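Local coordinates for protein-glutaminase (Chryseobacterium proteolyticum, PDB 3A55) that probably hydrolyses the side-chain amide of glutamines within proteins, and is captured here as a mutant of its pro form likened to the reaction intermediate, at residues Gly25-Val30 / Val75-Lys80; Gly37-Ser42 / Tyr50-Thr55. The protein carries 1 engineered substitution. One frame throughout, in Å; residues are numbered along the deposited sequence. Where two conformers were deposited one is given.

In the fold
From the N terminus, strand 22-35, interrupted by a bulge or short loop, turns back as strand 38-43, which in turn folds back on strand 49-52. Contact 2 closes this short hairpin, with its segments only eight residues apart. The chain then passes through helix 59-71 and returns as strand 75-79 to the side of strand 22-35 away from the hairpin, where contact 1 closes a loop of 44 intervening residues. Contact 2 is nested inside that loop. Both belong to one antiparallel sheet, ordered 49-52, 38-43, 22-35, 75-79, 86-91, which is probably part of the pro-region. Their centres lie about 13 Å apart, and a probable hydrogen bond from Val30 N to Ser42 O (2.8 Å) links the two.

Contact 1. Residues Gly25-Val30 / Val75-Lys80; sequences GKTVPV and VHIFLK
Lys26 and His76 form a non-hydrogen-bonded pair between antiparallel strands 22-35 and 75-79, the lysine crossing the histidine at a slant. Lys26 CB passes Val75 O, the bend at chi2 (-85°) turns the chain toward the neighbouring strand, CD reaches His76 CB at 3.8 Å, and CE comes obliquely to within 3.1 Å of His76 ND1, a tight approach. NZ continues to a salt bridge with Asp96; a long, flexible lysine suits a place that needs both greasy methylenes and a distant charge. The imidazole is held from its other nitrogen, NE2, by Asp23, while CD2 sits 3.4 Å from Gly25 O. Exchanging His76 for an alanine would probably leave Lys26 CD and CE without the imidazole they pack against, and Asp23 without its bond to NE2. Glycine suits position 25, since a CB there would jam against the preceding carbonyl oxygen. Its O receives a nearly straight bond (177°) from Ile77 N at 3.0 Å, and Thr27 and Val75 exchange two more backbone bonds. Beneath, Thr27 CG2 meets Ile77 CG1 at 3.8 Å. This buried face, with Pro29, packs on helix 59-71 through Ala68 and Leu65 and on Phe43 of strand 38-43, while strand 86-91 flanks Val75 and His76.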
loop_
_atom_site.group_PDB
_atom_site.type_symbol
_atom_site.label_atom_id
_atom_site.label_comp_id
_atom_site.label_asym_id
_atom_site.label_seq_id
_atom_site.Cartn_x
_atom_site.Cartn_y
_atom_site.Cartn_z
ATOM N N GLY A 25 4.695 15.996 8.345
ATOM C CA GLY A 25 5.479 15.209 9.285
ATOM C C GLY A 25 6.687 14.541 8.657
ATOM O O GLY A 25 7.120 14.894 7.559
ATOM N N LYS A 26 7.231 13.571 9.380
ATOM C CA LYS A 26 8.446 12.877 8.963
ATOM C C LYS A 26 8.103 11.611 8.203
ATOM O O LYS A 26 7.173 10.890 8.554
ATOM C CB LYS A 26 9.305 12.522 10.179
ATOM C CG LYS A 26 9.526 13.670 11.153
ATOM C CD LYS A 26 10.687 14.552 10.733
ATOM C CE LYS A 26 10.833 15.751 11.671
ATOM N NZ LYS A 26 10.697 15.378 13.115
ATOM N N THR A 27 8.871 11.338 7.158
ATOM C CA THR A 27 8.680 10.135 6.363
ATOM C C THR A 27 9.958 9.842 5.589
ATOM O O THR A 27 10.887 10.653 5.587
ATOM C CB THR A 27 7.504 10.285 5.378
ATOM O OG1 THR A 27 7.323 9.062 4.658
ATOM C CG2 THR A 27 7.760 11.404 4.397
ATOM N N VAL A 28 9.997 8.683 4.945
ATOM C CA VAL A 28 11.152 8.299 4.131
ATOM C C VAL A 28 10.732 8.274 2.665
ATOM O O VAL A 28 9.849 7.503 2.295
ATOM C CB VAL A 28 11.678 6.897 4.529
ATOM C CG1 VAL A 28 12.772 6.435 3.568
ATOM C CG2 VAL A 28 12.164 6.902 5.972
ATOM N N PRO A 29 11.346 9.127 1.825
ATOM C CA PRO A 29 11.040 9.055 0.400
ATOM C C PRO A 29 11.678 7.802 -0.189
ATOM O O PRO A 29 12.788 7.424 0.218
ATOM C CB PRO A 29 11.685 10.322 -0.177
ATOM C CG PRO A 29 12.714 10.700 0.781
ATOM C CD PRO A 29 12.334 10.169 2.142
ATOM N N VAL A 30 10.974 7.166 -1.123
ATOM C CA VAL A 30 11.430 5.901 -1.707
ATOM C C VAL A 30 11.545 5.926 -3.223
ATOM O O VAL A 30 11.988 4.950 -3.821
ATOM C CB VAL A 30 10.525 4.702 -1.292
ATOM C CG1 VAL A 30 10.594 4.474 0.213
ATOM C CG2 VAL A 30 9.070 4.880 -1.783
ATOM N N VAL A 75 13.008 12.513 6.037
ATOM C CA VAL A 75 12.979 13.968 5.899
ATOM C C VAL A 75 11.665 14.469 6.482
ATOM O O VAL A 75 10.766 13.682 6.770
ATOM C CB VAL A 75 13.070 14.431 4.423
ATOM C CG1 VAL A 75 14.390 14.003 3.795
ATOM C CG2 VAL A 75 11.885 13.901 3.612
ATOM N N HIS A 76 11.566 15.780 6.647
ATOM C CA HIS A 76 10.341 16.410 7.129
ATOM C C HIS A 76 9.675 17.111 5.950
ATOM O O HIS A 76 10.286 17.974 5.317
ATOM C CB HIS A 76 10.672 17.413 8.232
ATOM C CG HIS A 76 9.488 17.837 9.043
ATOM N ND1 HIS A 76 9.604 18.288 10.340
ATOM C CD2 HIS A 76 8.164 17.857 8.755
ATOM C CE1 HIS A 76 8.406 18.592 10.808
ATOM N NE2 HIS A 76 7.515 18.335 9.870
ATOM N N ILE A 77 8.431 16.734 5.658
ATOM C CA ILE A 77 7.714 17.195 4.469
ATOM C C ILE A 77 6.635 18.221 4.826
ATOM O O ILE A 77 5.893 18.030 5.782
ATOM C CB ILE A 77 7.031 15.990 3.742
ATOM C CG1 ILE A 77 8.081 15.000 3.222
ATOM C CG2 ILE A 77 6.094 16.463 2.623
ATOM C CD1 ILE A 77 9.004 15.591 2.162
ATOM N N PHE A 78 6.559 19.290 4.040
ATOM C CA PHE A 78 5.505 20.301 4.159
ATOM C C PHE A 78 4.828 20.425 2.808
ATOM O O PHE A 78 5.506 20.530 1.778
ATOM C CB PHE A 78 6.089 21.653 4.558
ATOM C CG PHE A 78 6.758 21.656 5.901
ATOM C CD1 PHE A 78 6.092 22.158 7.018
ATOM C CD2 PHE A 78 8.048 21.152 6.057
ATOM C CE1 PHE A 78 6.707 22.167 8.265
ATOM C CE2 PHE A 78 8.664 21.152 7.292
ATOM C CZ PHE A 78 7.991 21.662 8.402
ATOM N N LEU A 79 3.495 20.396 2.807
ATOM C CA LEU A 79 2.747 20.427 1.564
ATOM C C LEU A 79 2.035 21.744 1.373
ATOM O O LEU A 79 1.623 22.375 2.347
ATOM C CB LEU A 79 1.717 19.296 1.532
ATOM C CG LEU A 79 2.243 17.866 1.638
ATOM C CD1 LEU A 79 1.076 16.924 1.637
ATOM C CD2 LEU A 79 3.204 17.531 0.494
ATOM N N LYS A 80 1.870 22.144 0.118
ATOM C CA LYS A 80 0.977 23.251 -0.194
ATOM C C LYS A 80 -0.446 22.829 0.186
ATOM O O LYS A 80 -0.824 21.675 -0.016
ATOM C CB LYS A 80 1.104 23.628 -1.671
ATOM C CG LYS A 80 2.501 24.128 -2.015
ATOM C CD LYS A 80 2.638 24.622 -3.429
ATOM C CE LYS A 80 4.087 25.022 -3.681
ATOM N NZ LYS A 80 4.290 25.709 -4.981
#

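Contact 2. Residues Gly37-Ser42 / Tyr50-Thr55; sequences GMIKVS and YEIKPT
Ile39 and Ile52 face each other as a hydrogen-bonded pair in an antiparallel beta hairpin made by strands 38-43 and 49-52. Each gives its N-H to the other's carbonyl, Ile52 N reaching Ile39 O at 2.9 Å. Val41 and Tyr50 repeat the pattern further along, the bond from Val41 N to Tyr50 O being nearly straight (175°). On the buried face the two isoleucines run alongside one another, with Ile39 CB 3.8 Å from Ile52 CG2, and Val41 CG2 comes within 4.1 Å of that same Ile52 methyl. Branched aliphatic residues suit this place, for helix 59-71 covers it: Ile62 touches both isoleucines and Leu65 touches Val41, while Ile86 of strand 86-91 meets Val41, Tyr50 and Ile52. The Tyr50 ring has Val41 O at its edge, and beyond the hairpin it makes an edge-to-face contact with Phe24.

Lys40 and Glu51 share the other face, where polar ends suit the partial exposure, and Lys40 NZ bridges to Glu35. With Met38 CG anti to the backbone N (chi1 -169°) and the chain bent at the next two torsions, the thioether crosses Glu51, its SD 3.2 Å from Glu51 OE1 and its CG 3.5 Å from Glu51 CB. In one of two conformers of Lys53 its methylenes also lie near Met38 CE, a contact that remains doubtful. Past the last strand pair, Pro54 centres an inverse gamma turn; its CB lies 3.8 Å from Ile39 CD1 and its CD 3.1 Å from Gly37 O.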
loop_
_atom_site.group_PDB
_atom_site.type_symbol
_atom_site.label_atom_id
_atom_site.label_comp_id
_atom_site.label_asym_id
_atom_site.label_seq_id
_atom_site.Cartn_x
_atom_site.Cartn_y
_atom_site.Cartn_z
ATOM N N GLY A 37 7.329 17.778 -16.829
ATOM C CA GLY A 37 7.698 19.037 -16.184
ATOM C C GLY A 37 7.617 19.028 -14.670
ATOM O O GLY A 37 7.834 20.052 -14.024
ATOM N N MET A 38 7.298 17.874 -14.097
ATOM C CA MET A 38 7.198 17.771 -12.653
ATOM C C MET A 38 7.865 16.519 -12.122
ATOM O O MET A 38 7.898 15.477 -12.770
ATOM C CB MET A 38 5.745 17.850 -12.190
ATOM C CG MET A 38 5.611 18.002 -10.690
ATOM S SD MET A 38 4.576 19.393 -10.227
ATOM C CE MET A 38 5.215 20.629 -11.342
ATOM N N ILE A 39 8.394 16.649 -10.920
ATOM C CA ILE A 39 9.093 15.569 -10.278
ATOM C C ILE A 39 8.089 14.864 -9.380
ATOM O O ILE A 39 7.464 15.493 -8.529
ATOM C CB ILE A 39 10.282 16.124 -9.485
ATOM C CG1 ILE A 39 11.282 16.793 -10.448
ATOM C CG2 ILE A 39 10.939 15.038 -8.670
ATOM C CD1 ILE A 39 12.325 17.594 -9.763
ATOM N N LYS A 40 7.918 13.560 -9.596
ATOM C CA LYS A 40 6.994 12.767 -8.789
ATOM C C LYS A 40 7.760 12.071 -7.688
ATOM O O LYS A 40 8.726 11.353 -7.947
ATOM C CB LYS A 40 6.252 11.729 -9.640
ATOM C CG LYS A 40 5.459 12.330 -10.794
ATOM C CD LYS A 40 4.392 11.378 -11.310
ATOM C CE LYS A 40 4.916 9.986 -11.498
ATOM N NZ LYS A 40 3.986 9.188 -12.345
ATOM N N VAL A 41 7.331 12.282 -6.453
ATOM C CA VAL A 41 7.996 11.730 -5.292
ATOM C C VAL A 41 7.090 10.695 -4.631
ATOM O O VAL A 41 5.885 10.929 -4.448
ATOM C CB VAL A 41 8.371 12.855 -4.277
ATOM C CG1 VAL A 41 9.227 12.295 -3.151
ATOM C CG2 VAL A 41 9.115 14.002 -4.979
ATOM N N SER A 42 7.660 9.542 -4.306
ATOM C CA SER A 42 6.910 8.515 -3.573
ATOM C C SER A 42 7.528 8.341 -2.197
ATOM O O SER A 42 8.728 8.553 -2.007
ATOM C CB SER A 42 6.880 7.192 -4.334
ATOM O OG SER A 42 8.148 6.896 -4.909
ATOM N N TYR A 50 3.434 12.351 -4.691
ATOM C CA TYR A 50 3.519 13.772 -4.367
ATOM C C TYR A 50 4.321 14.443 -5.468
ATOM O O TYR A 50 4.983 13.785 -6.213
ATOM C CB TYR A 50 4.094 13.951 -2.968
ATOM C CG TYR A 50 3.163 13.363 -1.930
ATOM C CD1 TYR A 50 2.297 14.170 -1.218
ATOM C CD2 TYR A 50 3.133 11.997 -1.688
ATOM C CE1 TYR A 50 1.427 13.651 -0.286
ATOM C CE2 TYR A 50 2.238 11.460 -0.760
ATOM C CZ TYR A 50 1.421 12.295 -0.064
ATOM O OH TYR A 50 0.554 11.767 0.857
ATOM N N GLU A 51 4.213 15.738 -5.629
ATOM C CA GLU A 51 4.952 16.376 -6.709
ATOM C C GLU A 51 5.733 17.570 -6.214
ATOM O O GLU A 51 5.369 18.202 -5.221
ATOM C CB GLU A 51 4.007 16.778 -7.837
ATOM C CG GLU A 51 2.975 17.803 -7.427
ATOM C CD GLU A 51 1.899 18.027 -8.479
ATOM O OE1 GLU A 51 2.060 17.528 -9.619
ATOM O OE2 GLU A 51 0.895 18.708 -8.159
ATOM N N ILE A 52 6.834 17.850 -6.896
ATOM C CA ILE A 52 7.572 19.080 -6.629
ATOM C C ILE A 52 8.053 19.650 -7.958
ATOM O O ILE A 52 8.485 18.898 -8.834
ATOM C CB ILE A 52 8.728 18.839 -5.610
ATOM C CG1 ILE A 52 9.351 20.151 -5.127
ATOM C CG2 ILE A 52 9.754 17.835 -6.150
ATOM C CD1 ILE A 52 10.231 19.989 -3.893
ATOM N N LYS A 53 7.941 20.972 -8.127
ATOM C CA LYS A 53 8.318 21.603 -9.387
ATOM C C LYS A 53 9.830 21.820 -9.438
ATOM O O LYS A 53 10.398 22.246 -8.466
ATOM C CB LYS A 53 7.626 22.952 -9.595
ATOM C CG LYS A 53 6.302 23.139 -8.914
ATOM C CD LYS A 53 5.654 24.432 -9.401
ATOM C CE LYS A 53 4.162 24.272 -9.686
ATOM N NZ LYS A 53 3.326 24.755 -8.571
ATOM N N PRO A 54 10.456 21.490 -10.579
ATOM C CA PRO A 54 11.907 21.651 -10.699
ATOM C C PRO A 54 12.309 23.102 -10.988
ATOM O O PRO A 54 12.754 23.433 -12.090
ATOM C CB PRO A 54 12.262 20.729 -11.871
ATOM C CG PRO A 54 11.057 20.721 -12.718
ATOM C CD PRO A 54 9.868 20.893 -11.793
ATOM N N THR A 55 12.145 23.949 -9.981
ATOM C CA THR A 55 12.469 25.365 -10.091
ATOM C C THR A 55 13.767 25.651 -9.343
ATOM O O THR A 55 14.200 24.850 -8.509
ATOM C CB THR A 55 11.338 26.211 -9.497
ATOM O OG1 THR A 55 11.104 25.800 -8.146
ATOM C CG2 THR A 55 10.050 26.038 -10.296
#